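Local coordinates for protein glutamyl-tRNA(Gln) amidotransferase subunit B, mitochondrial (Saccharomyces cerevisiae, PDB 4N0H) that forms the mitochondrial subunit B of a glutamyl-tRNA(Gln) amidotransferase, a protein with a GatB/GatE-type catalytic domain, at residues S179-V184 and S234-I239. Residues are numbered along the deposited sequence; the frame is centred on the assembly and turned at random.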
ATOM      1  N   SER B 179      23.925  25.790  24.984  1.00 60.93           N
ATOM      2  CA  SER B 179      24.228  25.935  26.402  1.00 68.12           C
ATOM      3  C   SER B 179      23.600  27.210  26.964  1.00 73.77           C
ATOM      4  O   SER B 179      23.027  27.202  28.052  1.00 77.02           O
ATOM      5  CB  SER B 179      25.742  25.932  26.635  1.00 67.47           C
ATOM      6  OG  SER B 179      26.398  26.853  25.780  1.00 65.40           O
ATOM      7  N   ASP B 180      23.710  28.301  26.212  1.00 73.35           N
ATOM      8  CA  ASP B 180      23.125  29.573  26.617  1.00 70.42           C
ATOM      9  C   ASP B 180      21.802  29.809  25.903  1.00 68.76           C
ATOM     10  O   ASP B 180      21.535  29.222  24.854  1.00 68.43           O
ATOM     11  CB  ASP B 180      24.087  30.727  26.334  1.00 70.68           C
ATOM     12  N   ILE B 181      20.976  30.673  26.481  1.00 67.84           N
ATOM     13  CA  ILE B 181      19.675  30.992  25.912  1.00 64.97           C
ATOM     14  C   ILE B 181      19.840  32.037  24.808  1.00 63.85           C
ATOM     15  O   ILE B 181      19.001  32.157  23.912  1.00 62.39           O
ATOM     16  CB  ILE B 181      18.688  31.488  26.998  1.00 66.87           C
ATOM     17  CG1 ILE B 181      18.698  30.548  28.211  1.00 69.71           C
ATOM     18  CG2 ILE B 181      17.281  31.603  26.438  1.00 63.28           C
ATOM     19  CD1 ILE B 181      19.647  30.968  29.340  1.00 69.97           C
ATOM     20  N   LYS B 182      20.939  32.783  24.875  1.00 62.25           N
ATOM     21  CA  LYS B 182      21.282  33.739  23.828  1.00 59.40           C
ATOM     22  C   LYS B 182      21.623  32.998  22.539  1.00 56.40           C
ATOM     23  O   LYS B 182      21.429  33.518  21.439  1.00 58.89           O
ATOM     24  CB  LYS B 182      22.461  34.613  24.261  1.00 59.03           C
ATOM     25  N   GLN B 183      22.137  31.781  22.683  1.00 51.71           N
ATOM     26  CA  GLN B 183      22.459  30.948  21.535  1.00 49.02           C
ATOM     27  C   GLN B 183      21.187  30.524  20.816  1.00 47.72           C
ATOM     28  O   GLN B 183      21.111  30.577  19.587  1.00 47.31           O
ATOM     29  CB  GLN B 183      23.255  29.718  21.972  1.00 50.75           C
ATOM     30  CG  GLN B 183      24.629  30.043  22.534  1.00 55.59           C
ATOM     31  CD  GLN B 183      25.309  28.833  23.144  1.00 58.16           C
ATOM     32  OE1 GLN B 183      24.720  27.755  23.231  1.00 55.59           O
ATOM     33  NE2 GLN B 183      26.555  29.008  23.576  1.00 59.47           N
ATOM     34  N   VAL B 184      20.190  30.108  21.593  1.00 49.41           N
ATOM     35  CA  VAL B 184      18.905  29.681  21.046  1.00 50.43           C
ATOM     36  C   VAL B 184      18.261  30.796  20.228  1.00 49.83           C
ATOM     37  O   VAL B 184      17.801  30.568  19.110  1.00 47.77           O
ATOM     38  CB  VAL B 184      17.940  29.225  22.162  1.00 49.10           C
ATOM     39  CG1 VAL B 184      16.536  29.012  21.609  1.00 48.63           C
ATOM     40  CG2 VAL B 184      18.458  27.958  22.825  1.00 49.73           C
ATOM     41  N   SER B 234       8.082  33.052  23.745  1.00 59.48           N
ATOM     42  CA  SER B 234       7.567  31.953  24.555  1.00 60.76           C
ATOM     43  C   SER B 234       8.571  30.808  24.656  1.00 60.07           C
ATOM     44  O   SER B 234       8.578  30.063  25.636  1.00 62.43           O
ATOM     45  CB  SER B 234       6.254  31.431  23.971  1.00 61.54           C
ATOM     46  OG  SER B 234       5.353  32.491  23.713  1.00 64.23           O
ATOM     47  N   ILE B 235       9.408  30.667  23.635  1.00 56.46           N
ATOM     48  CA  ILE B 235      10.432  29.633  23.631  1.00 54.28           C
ATOM     49  C   ILE B 235      11.495  29.977  24.666  1.00 56.64           C
ATOM     50  O   ILE B 235      11.870  29.146  25.493  1.00 59.19           O
ATOM     51  CB  ILE B 235      11.093  29.507  22.249  1.00 53.34           C
ATOM     52  CG1 ILE B 235      10.054  29.667  21.140  1.00 50.01           C
ATOM     53  CG2 ILE B 235      11.801  28.172  22.117  1.00 55.36           C
ATOM     54  CD1 ILE B 235      10.611  29.486  19.744  1.00 42.87           C
ATOM     55  N   ILE B 236      11.963  31.220  24.613  1.00 56.44           N
ATOM     56  CA  ILE B 236      12.968  31.719  25.545  1.00 59.94           C
ATOM     57  C   ILE B 236      12.498  31.622  26.997  1.00 63.27           C
ATOM     58  O   ILE B 236      13.260  31.225  27.879  1.00 63.84           O
ATOM     59  CB  ILE B 236      13.346  33.180  25.221  1.00 57.72           C
ATOM     60  CG1 ILE B 236      13.891  33.285  23.794  1.00 56.41           C
ATOM     61  CG2 ILE B 236      14.363  33.710  26.217  1.00 59.15           C
ATOM     62  CD1 ILE B 236      15.087  32.397  23.525  1.00 55.93           C
ATOM     63  N   ASN B 237      11.237  31.971  27.237  1.00 64.74           N
ATOM     64  CA  ASN B 237      10.681  31.947  28.589  1.00 67.95           C
ATOM     65  C   ASN B 237      10.480  30.535  29.130  1.00 64.85           C
ATOM     66  O   ASN B 237      10.763  30.265  30.298  1.00 63.14           O
ATOM     67  CB  ASN B 237       9.368  32.730  28.654  1.00 69.57           C
ATOM     68  CG  ASN B 237       9.560  34.210  28.387  1.00 74.14           C
ATOM     69  OD1 ASN B 237      10.682  34.716  28.408  1.00 76.44           O
ATOM     70  ND2 ASN B 237       8.461  34.916  28.141  1.00 73.82           N
ATOM     71  N   ALA B 238       9.988  29.638  28.281  1.00 61.44           N
ATOM     72  CA  ALA B 238       9.793  28.250  28.677  1.00 62.39           C
ATOM     73  C   ALA B 238      11.125  27.601  29.033  1.00 66.31           C
ATOM     74  O   ALA B 238      11.216  26.833  29.991  1.00 69.71           O
ATOM     75  CB  ALA B 238       9.098  27.472  27.573  1.00 59.85           C
ATOM     76  N   ILE B 239      12.158  27.921  28.258  1.00 66.52           N
ATOM     77  CA  ILE B 239      13.498  27.399  28.500  1.00 65.48           C
ATOM     78  C   ILE B 239      14.045  27.896  29.835  1.00 68.70           C
ATOM     79  O   ILE B 239      14.578  27.118  30.627  1.00 69.66           O
ATOM     80  CB  ILE B 239      14.468  27.792  27.364  1.00 64.36           C
ATOM     81  CG1 ILE B 239      14.141  27.016  26.085  1.00 60.46           C
ATOM     82  CG2 ILE B 239      15.912  27.537  27.770  1.00 65.79           C
ATOM     83  CD1 ILE B 239      15.023  27.385  24.911  1.00 58.21           C
TER
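Ile181 and Val184, one turn apart on helix 181-197, pack against Ile236 and Ile239 of helix 232-248, a purely apolar helix-helix contact within the GatB/GatE catalytic domain. No hydrogen bond crosses it, and about 224 Å² of surface is buried. The tightest spot lies between Ile181 and Ile236, whose side chains cross at a slant: CG2 of Ile181, the branch anti to the backbone N, meets Ile236 CG2 at 3.6 Å and Ile236 CD1 at 3.7 Å. The Ile181 and Ile239 side chains run past each other in opposite directions, Ile181 CG1 coming to 4.1 Å from Ile239 CG2. Deeper in, Val184 is buried and the fit is looser: its CG1 comes to 4.2 Å from Ile236 CD1. Ile239 also touches Val214 of strand 210-218, while Val184 touches Phe178 and Ile236 touches Arg185. Toward solvent, Ile181 is only partly covered, and Ser179 is exposed. Away from the contact, the buried Gln183 turns its side chain back to the preceding turn: OE1 accepts Ser179 N at 2.8 Å and, from the same face, Asp180 N, which sits above the amide plane; two backbone N-H groups thus fix the amide oxygen. In the extended Ile239 chain (chi2 178°), CD1 ends tip to tip with Val184, 4.0 Å from its CG1 and 4.1 Å from its CG2.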